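PDB 6WPN: substrate-binding protein from Synechococcus sp., which probably binds a sugar or oligosaccharide in the periplasm as the substrate-binding component of a transport system. Local coordinates for residues Phe330-Arg335 and Arg348-Val353; Glu352-Ser357 and Gln363-Arg368. All coordinates share one frame; numbering follows the deposited sequence.

Overall arrangement
From the N-terminal side, interaction 1 joins the end of helix 324-334 to the end of helix 341-352 and encloses the short strand 337-338 and most of helix 341-352. Interaction 2 starts where interaction 1 stops, the two sharing E352 and V353, and closes the short loop between helices 341-352 and 359-374 by folding it onto the second helix. The contacts therefore neither nest nor cross. Three successive helices are tied on one side of the chain's centre, and the two contacts also meet directly: R335 packs on I364 and R368, and L351 O takes a weak hydrogen bond from R365 NE.

Interaction 1. Residues Phe330-Arg335 and Arg348-Val353; sequences FAREAR and RAELEV
The CA atoms of R332 and E350, the nearest pair between helices 324-334 and 341-352, stand 9.6 Å apart, so the two backbones are bridged by long side chains instead of touching. R332 grips E350 in a side-on, bidentate salt bridge, one nitrogen to each carboxylate oxygen. NE reaches E350 OE1 at 2.8 Å in a nearly straight bond (169°), and NH2 meets E350 OE2 at 2.6 Å on its syn lone pair. Both oxygens lie close to the guanidinium plane, and the two flat groups are nearly coplanar, 26° apart. Two such bonds would limit rotation of both groups. Just beyond R332, helix 324-334 ends in a Schellman motif: R335, with positive phi, is its C-prime residue, V336 N turns back to A331 O, and R335 N makes a weak bond to R332 O. The chain can then turn toward strand 337-338 of the mixed sheet. The reach across the gap comes from extension: the R332 chain runs straight from CG to NE (chi3 -169°) and meets the extended E350 at about a right angle. I347, one turn before E350, also packs against A331 and R332.

Interaction 2. Residues Glu352-Ser357 and Gln363-Arg368; sequences EVEQPS and QIRDAR
R365 and E354 bury the most surface here, and they illustrate how an arginine and a glutamate can lie against each other without pairing their charges. E354 points from the loop toward helix 359-374, and its extended side chain slides past that of R365 in the opposite direction. Its carboxylate therefore lands on the aliphatic root of the arginine: OE1 sits 3.4 Å from R365 CG and 3.8 Å from R365 CB. The guanidinium lies farther along, with NE of R365 5.0 Å from E354 OE1, beyond a salt bridge, although the two flat groups are turned only 19° apart.

A bend at the second torsion of R365 (chi2 -94°) carries its guanidinium toward the loop backbone. There E354 O stands over one face, 3.5 Å from R365 NH1 but poorly angled for a hydrogen bond. At the edge, in the guanidinium plane, lies E352 O, 3.3 Å from R365 NH2. NE makes a weak hydrogen bond to L351 O, one residue earlier. P356 adds a nonpolar flank, its CD 4.0 Å from R365 NH1, while its ring also touches E361 and A362 of the helix that follows. This is a helical hairpin at the protein surface, two roughly antiparallel helices joined by a short loop: helix 341-352 ends, the chain leaves helical geometry at V353, and helix 359-374 folds back.

R365 is thus surrounded chiefly by carbonyl oxygens of the helix end (L351, E352) and of the loop (E354), at the negative end of the helix dipole, so its positive charge is probably favoured. E354 OE1 lies 4.6 Å from R368 NH1 but well out of that guanidinium plane, where no N-H points at it, so the carboxylate probably contributes a diffuse electrostatic attraction, not a directed bond.

Interaction 1. Residues Phe330-Arg335 and Arg348-Val353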
ATOM      1  N   PHE A 330      14.290  -7.315   8.890  1.00 45.29           N
ATOM      2  CA  PHE A 330      13.553  -6.146   8.424  1.00 45.88           C
ATOM      3  C   PHE A 330      12.136  -6.132   8.975  1.00 45.84           C
ATOM      4  O   PHE A 330      11.600  -5.059   9.265  1.00 47.52           O
ATOM      5  CB  PHE A 330      13.542  -6.087   6.891  1.00 49.02           C
ATOM      6  CG  PHE A 330      12.940  -4.817   6.339  1.00 51.65           C
ATOM      7  CD1 PHE A 330      13.679  -3.643   6.307  1.00 45.54           C
ATOM      8  CD2 PHE A 330      11.649  -4.803   5.829  1.00 55.65           C
ATOM      9  CE1 PHE A 330      13.137  -2.471   5.801  1.00 46.36           C
ATOM     10  CE2 PHE A 330      11.100  -3.635   5.315  1.00 51.31           C
ATOM     11  CZ  PHE A 330      11.847  -2.465   5.305  1.00 49.98           C
ATOM     12  N   ALA A 331      11.517  -7.304   9.139  1.00 43.54           N
ATOM     13  CA  ALA A 331      10.180  -7.348   9.726  1.00 44.79           C
ATOM     14  C   ALA A 331      10.187  -6.816  11.153  1.00 48.88           C
ATOM     15  O   ALA A 331       9.246  -6.135  11.571  1.00 44.66           O
ATOM     16  CB  ALA A 331       9.632  -8.773   9.691  1.00 36.83           C
ATOM     17  N   ARG A 332      11.249  -7.100  11.912  1.00 45.45           N
ATOM     18  CA  ARG A 332      11.339  -6.579  13.272  1.00 42.20           C
ATOM     19  C   ARG A 332      11.579  -5.075  13.273  1.00 55.83           C
ATOM     20  O   ARG A 332      10.854  -4.322  13.935  1.00 55.57           O
ATOM     21  CB  ARG A 332      12.447  -7.290  14.050  1.00 44.83           C
ATOM     22  CG  ARG A 332      12.260  -8.784  14.186  1.00 59.05           C
ATOM     23  CD  ARG A 332      13.398  -9.426  14.961  1.00 60.00           C
ATOM     24  NE  ARG A 332      13.354 -10.883  14.873  1.00 65.72           N
ATOM     25  CZ  ARG A 332      14.240 -11.621  14.213  1.00 68.97           C
ATOM     26  NH1 ARG A 332      15.254 -11.037  13.583  1.00 69.12           N
ATOM     27  NH2 ARG A 332      14.116 -12.943  14.188  1.00 65.46           N
ATOM     28  N   GLU A 333      12.596  -4.619  12.537  1.00 56.64           N
ATOM     29  CA  GLU A 333      12.969  -3.210  12.586  1.00 55.50           C
ATOM     30  C   GLU A 333      11.902  -2.326  11.959  1.00 51.14           C
ATOM     31  O   GLU A 333      11.641  -1.221  12.447  1.00 48.87           O
ATOM     32  CB  GLU A 333      14.320  -3.003  11.898  1.00 70.73           C
ATOM     33  CG  GLU A 333      15.483  -3.655  12.639  1.00 92.91           C
ATOM     34  CD  GLU A 333      16.814  -3.509  11.917  1.00108.07           C
ATOM     35  OE1 GLU A 333      16.822  -3.068  10.745  1.00114.17           O
ATOM     36  OE2 GLU A 333      17.855  -3.841  12.526  1.00111.17           O
ATOM     37  N   ALA A 334      11.255  -2.802  10.899  1.00 50.09           N
ATOM     38  CA  ALA A 334      10.224  -2.025  10.227  1.00 48.26           C
ATOM     39  C   ALA A 334       8.822  -2.315  10.738  1.00 48.25           C
ATOM     40  O   ALA A 334       7.893  -1.585  10.375  1.00 47.85           O
ATOM     41  CB  ALA A 334      10.268  -2.274   8.714  1.00 47.50           C
ATOM     42  N   ARG A 335       8.650  -3.332  11.584  1.00 50.58           N
ATOM     43  CA  ARG A 335       7.332  -3.715  12.084  1.00 53.36           C
ATOM     44  C   ARG A 335       6.403  -3.969  10.899  1.00 51.15           C
ATOM     45  O   ARG A 335       5.293  -3.444  10.797  1.00 44.42           O
ATOM     46  CB  ARG A 335       6.796  -2.652  13.045  1.00 58.62           C
ATOM     47  CG  ARG A 335       7.864  -2.248  14.066  1.00 49.51           C
ATOM     48  CD  ARG A 335       7.372  -1.292  15.128  1.00 49.56           C
ATOM     49  NE  ARG A 335       8.345  -1.179  16.214  1.00 47.46           N
ATOM     50  CZ  ARG A 335       9.359  -0.320  16.231  1.00 48.73           C
ATOM     51  NH1 ARG A 335       9.542   0.516  15.220  1.00 55.51           N
ATOM     52  NH2 ARG A 335      10.194  -0.298  17.261  1.00 54.60           N
ATOM     53  N   ARG A 348       5.763 -14.412  13.396  0.53 51.38           N
ATOM     54  CA  ARG A 348       4.534 -14.804  14.080  0.53 55.97           C
ATOM     55  C   ARG A 348       4.841 -15.468  15.416  0.53 59.25           C
ATOM     56  O   ARG A 348       4.138 -15.242  16.408  0.53 62.00           O
ATOM     57  CB  ARG A 348       3.713 -15.746  13.201  0.53 54.49           C
ATOM     58  CG  ARG A 348       3.019 -15.086  12.025  0.53 54.11           C
ATOM     59  CD  ARG A 348       2.320 -16.134  11.178  0.53 57.38           C
ATOM     60  NE  ARG A 348       1.664 -15.564  10.006  0.53 58.30           N
ATOM     61  CZ  ARG A 348       0.381 -15.223   9.963  0.53 57.48           C
ATOM     62  NH1 ARG A 348      -0.384 -15.396  11.033  0.53 67.01           N
ATOM     63  NH2 ARG A 348      -0.137 -14.709   8.856  0.53 51.25           N
ATOM     64  N   ALA A 349       5.893 -16.288  15.459  1.00 54.91           N
ATOM     65  CA  ALA A 349       6.245 -16.976  16.695  1.00 53.89           C
ATOM     66  C   ALA A 349       6.756 -15.999  17.744  1.00 55.28           C
ATOM     67  O   ALA A 349       6.410 -16.115  18.924  1.00 65.24           O
ATOM     68  CB  ALA A 349       7.290 -18.056  16.414  1.00 47.06           C
ATOM     69  N   GLU A 350       7.583 -15.035  17.337  1.00 49.11           N
ATOM     70  CA  GLU A 350       8.093 -14.053  18.288  1.00 49.58           C
ATOM     71  C   GLU A 350       6.966 -13.208  18.864  1.00 52.04           C
ATOM     72  O   GLU A 350       6.971 -12.879  20.056  1.00 56.18           O
ATOM     73  CB  GLU A 350       9.154 -13.180  17.621  1.00 47.23           C
ATOM     74  CG  GLU A 350      10.433 -13.944  17.314  1.00 67.60           C
ATOM     75  CD  GLU A 350      11.327 -13.239  16.311  1.00 80.30           C
ATOM     76  OE1 GLU A 350      11.025 -12.080  15.945  1.00 80.70           O
ATOM     77  OE2 GLU A 350      12.334 -13.849  15.886  1.00 88.20           O
ATOM     78  N   LEU A 351       5.969 -12.879  18.043  1.00 47.77           N
ATOM     79  CA  LEU A 351       4.863 -12.062  18.526  1.00 48.85           C
ATOM     80  C   LEU A 351       4.003 -12.824  19.530  1.00 53.22           C
ATOM     81  O   LEU A 351       3.537 -12.244  20.517  1.00 46.35           O
ATOM     82  CB  LEU A 351       4.014 -11.584  17.349  1.00 39.28           C
ATOM     83  CG  LEU A 351       4.714 -10.570  16.451  1.00 41.63           C
ATOM     84  CD1 LEU A 351       3.905 -10.295  15.182  1.00 36.94           C
ATOM     85  CD2 LEU A 351       4.974  -9.286  17.227  1.00 37.70           C
ATOM     86  N   GLU A 352       3.785 -14.121  19.297  1.00 55.37           N
ATOM     87  CA  GLU A 352       2.912 -14.895  20.172  1.00 64.72           C
ATOM     88  C   GLU A 352       3.493 -15.074  21.569  1.00 66.00           C
ATOM     89  O   GLU A 352       2.731 -15.275  22.520  1.00 66.33           O
ATOM     90  CB  GLU A 352       2.633 -16.273  19.560  1.00 77.92           C
ATOM     91  CG  GLU A 352       1.664 -16.279  18.381  1.00 90.55           C
ATOM     92  CD  GLU A 352       1.661 -17.603  17.625  1.00103.48           C
ATOM     93  OE1 GLU A 352       2.480 -18.489  17.953  1.00108.26           O
ATOM     94  OE2 GLU A 352       0.837 -17.758  16.697  1.00107.98           O
ATOM     95  N   VAL A 353       4.816 -14.985  21.719  1.00 68.35           N
ATOM     96  CA  VAL A 353       5.487 -15.202  22.992  1.00 59.77           C
ATOM     97  C   VAL A 353       6.258 -13.976  23.460  1.00 57.17           C
ATOM     98  O   VAL A 353       7.062 -14.071  24.388  1.00 55.90           O
ATOM     99  CB  VAL A 353       6.420 -16.427  22.923  1.00 62.56           C
ATOM    100  CG1 VAL A 353       5.628 -17.657  22.553  1.00 62.10           C
ATOM    101  CG2 VAL A 353       7.527 -16.183  21.916  1.00 62.55           C
TER

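Interaction 2. Residues Glu352-Ser357 and Gln363-Arg368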
ATOM      1  N   GLU A 352       3.785 -14.121  19.297  1.00 55.37           N
ATOM      2  CA  GLU A 352       2.912 -14.895  20.172  1.00 64.72           C
ATOM      3  C   GLU A 352       3.493 -15.074  21.569  1.00 66.00           C
ATOM      4  O   GLU A 352       2.731 -15.275  22.520  1.00 66.33           O
ATOM      5  CB  GLU A 352       2.633 -16.273  19.560  1.00 77.92           C
ATOM      6  CG  GLU A 352       1.664 -16.279  18.381  1.00 90.55           C
ATOM      7  CD  GLU A 352       1.661 -17.603  17.625  1.00103.48           C
ATOM      8  OE1 GLU A 352       2.480 -18.489  17.953  1.00108.26           O
ATOM      9  OE2 GLU A 352       0.837 -17.758  16.697  1.00107.98           O
ATOM     10  N   VAL A 353       4.816 -14.985  21.719  1.00 68.35           N
ATOM     11  CA  VAL A 353       5.487 -15.202  22.992  1.00 59.77           C
ATOM     12  C   VAL A 353       6.258 -13.976  23.460  1.00 57.17           C
ATOM     13  O   VAL A 353       7.062 -14.071  24.388  1.00 55.90           O
ATOM     14  CB  VAL A 353       6.420 -16.427  22.923  1.00 62.56           C
ATOM     15  CG1 VAL A 353       5.628 -17.657  22.553  1.00 62.10           C
ATOM     16  CG2 VAL A 353       7.527 -16.183  21.916  1.00 62.55           C
ATOM     17  N   GLU A 354       6.032 -12.822  22.841  1.00 57.01           N
ATOM     18  CA  GLU A 354       6.721 -11.617  23.273  1.00 48.88           C
ATOM     19  C   GLU A 354       6.147 -11.148  24.603  1.00 59.01           C
ATOM     20  O   GLU A 354       4.933 -11.182  24.819  1.00 62.78           O
ATOM     21  CB  GLU A 354       6.593 -10.519  22.214  1.00 44.39           C
ATOM     22  CG  GLU A 354       7.096  -9.164  22.673  1.00 50.25           C
ATOM     23  CD  GLU A 354       6.886  -8.072  21.642  1.00 58.07           C
ATOM     24  OE1 GLU A 354       6.590  -8.394  20.472  1.00 60.56           O
ATOM     25  OE2 GLU A 354       7.005  -6.884  22.010  1.00 64.66           O
ATOM     26  N   GLN A 355       7.032 -10.717  25.504  1.00 52.73           N
ATOM     27  CA  GLN A 355       6.647 -10.217  26.820  1.00 52.09           C
ATOM     28  C   GLN A 355       6.972  -8.731  26.862  1.00 55.42           C
ATOM     29  O   GLN A 355       8.072  -8.343  27.284  1.00 61.66           O
ATOM     30  CB  GLN A 355       7.400 -10.968  27.921  1.00 50.96           C
ATOM     31  CG  GLN A 355       7.221 -12.473  27.855  1.00 59.02           C
ATOM     32  CD  GLN A 355       5.787 -12.905  28.062  1.00 60.64           C
ATOM     33  OE1 GLN A 355       5.046 -12.287  28.826  1.00 72.13           O
ATOM     34  NE2 GLN A 355       5.377 -13.951  27.356  1.00 64.67           N
ATOM     35  N   PRO A 356       6.049  -7.857  26.464  1.00 61.25           N
ATOM     36  CA  PRO A 356       6.370  -6.427  26.431  1.00 60.89           C
ATOM     37  C   PRO A 356       6.612  -5.899  27.833  1.00 61.15           C
ATOM     38  O   PRO A 356       5.964  -6.317  28.794  1.00 62.24           O
ATOM     39  CB  PRO A 356       5.124  -5.799  25.798  1.00 54.11           C
ATOM     40  CG  PRO A 356       4.026  -6.768  26.103  1.00 54.42           C
ATOM     41  CD  PRO A 356       4.660  -8.126  26.053  1.00 49.79           C
ATOM     42  N   SER A 357       7.565  -4.979  27.942  1.00 58.70           N
ATOM     43  CA  SER A 357       7.957  -4.461  29.243  1.00 61.89           C
ATOM     44  C   SER A 357       7.127  -3.265  29.687  1.00 60.29           C
ATOM     45  O   SER A 357       7.130  -2.936  30.877  1.00 65.52           O
ATOM     46  CB  SER A 357       9.443  -4.091  29.233  1.00 61.75           C
ATOM     47  OG  SER A 357       9.669  -2.911  28.487  1.00 72.32           O
ATOM     48  N   GLN A 363       1.249  -2.212  23.062  1.00 44.12           N
ATOM     49  CA  GLN A 363       0.456  -1.653  21.972  1.00 46.11           C
ATOM     50  C   GLN A 363       1.064  -1.992  20.614  1.00 40.41           C
ATOM     51  O   GLN A 363       0.348  -2.393  19.689  1.00 41.29           O
ATOM     52  CB  GLN A 363       0.337  -0.140  22.147  1.00 44.46           C
ATOM     53  CG  GLN A 363      -0.601   0.537  21.168  1.00 34.22           C
ATOM     54  CD  GLN A 363      -0.690   2.028  21.414  1.00 45.77           C
ATOM     55  OE1 GLN A 363       0.328   2.708  21.534  1.00 42.33           O
ATOM     56  NE2 GLN A 363      -1.910   2.541  21.518  1.00 34.65           N
ATOM     57  N   ILE A 364       2.386  -1.840  20.479  1.00 41.41           N
ATOM     58  CA  ILE A 364       3.052  -2.141  19.212  1.00 40.08           C
ATOM     59  C   ILE A 364       2.934  -3.623  18.892  1.00 37.86           C
ATOM     60  O   ILE A 364       2.752  -4.018  17.733  1.00 43.88           O
ATOM     61  CB  ILE A 364       4.529  -1.698  19.258  1.00 45.75           C
ATOM     62  CG1 ILE A 364       4.636  -0.177  19.369  1.00 40.38           C
ATOM     63  CG2 ILE A 364       5.284  -2.212  18.041  1.00 48.31           C
ATOM     64  CD1 ILE A 364       3.837   0.569  18.333  1.00 48.21           C
ATOM     65  N   ARG A 365       3.034  -4.466  19.918  1.00 45.71           N
ATOM     66  CA  ARG A 365       2.873  -5.897  19.720  1.00 42.72           C
ATOM     67  C   ARG A 365       1.448  -6.229  19.285  1.00 43.21           C
ATOM     68  O   ARG A 365       1.247  -7.064  18.395  1.00 40.25           O
ATOM     69  CB  ARG A 365       3.260  -6.630  21.008  1.00 46.84           C
ATOM     70  CG  ARG A 365       3.257  -8.143  20.937  1.00 42.28           C
ATOM     71  CD  ARG A 365       1.934  -8.702  21.397  1.00 44.30           C
ATOM     72  NE  ARG A 365       2.003 -10.142  21.607  1.00 67.74           N
ATOM     73  CZ  ARG A 365       1.935 -10.724  22.799  1.00 71.91           C
ATOM     74  NH1 ARG A 365       1.794  -9.979  23.891  1.00 76.11           N
ATOM     75  NH2 ARG A 365       1.999 -12.048  22.898  1.00 69.48           N
ATOM     76  N   ASP A 366       0.450  -5.571  19.891  1.00 36.08           N
ATOM     77  CA  ASP A 366      -0.941  -5.787  19.500  1.00 39.63           C
ATOM     78  C   ASP A 366      -1.170  -5.432  18.037  1.00 45.67           C
ATOM     79  O   ASP A 366      -1.919  -6.121  17.331  1.00 48.74           O
ATOM     80  CB  ASP A 366      -1.888  -4.965  20.378  1.00 41.63           C
ATOM     81  CG  ASP A 366      -1.850  -5.370  21.840  1.00 55.51           C
ATOM     82  OD1 ASP A 366      -1.448  -6.519  22.143  1.00 61.33           O
ATOM     83  OD2 ASP A 366      -2.240  -4.534  22.689  1.00 54.41           O
ATOM     84  N   ALA A 367      -0.554  -4.346  17.568  1.00 37.60           N
ATOM     85  CA  ALA A 367      -0.756  -3.934  16.185  1.00 32.56           C
ATOM     86  C   ALA A 367      -0.083  -4.902  15.221  1.00 39.07           C
ATOM     87  O   ALA A 367      -0.690  -5.327  14.233  1.00 41.75           O
ATOM     88  CB  ALA A 367      -0.235  -2.512  15.987  1.00 31.85           C
ATOM     89  N   ARG A 368       1.168  -5.282  15.503  1.00 44.83           N
ATOM     90  CA  ARG A 368       1.870  -6.200  14.608  1.00 41.92           C
ATOM     91  C   ARG A 368       1.171  -7.554  14.547  1.00 43.36           C
ATOM     92  O   ARG A 368       1.101  -8.179  13.483  1.00 40.67           O
ATOM     93  CB  ARG A 368       3.321  -6.380  15.053  1.00 35.85           C
ATOM     94  CG  ARG A 368       4.187  -5.139  14.971  1.00 42.23           C
ATOM     95  CD  ARG A 368       5.574  -5.437  15.506  1.00 39.37           C
ATOM     96  NE  ARG A 368       6.228  -6.463  14.699  1.00 46.29           N
ATOM     97  CZ  ARG A 368       7.280  -7.171  15.090  1.00 44.41           C
ATOM     98  NH1 ARG A 368       7.808  -6.978  16.293  1.00 41.38           N
ATOM     99  NH2 ARG A 368       7.797  -8.084  14.278  1.00 45.41           N
TER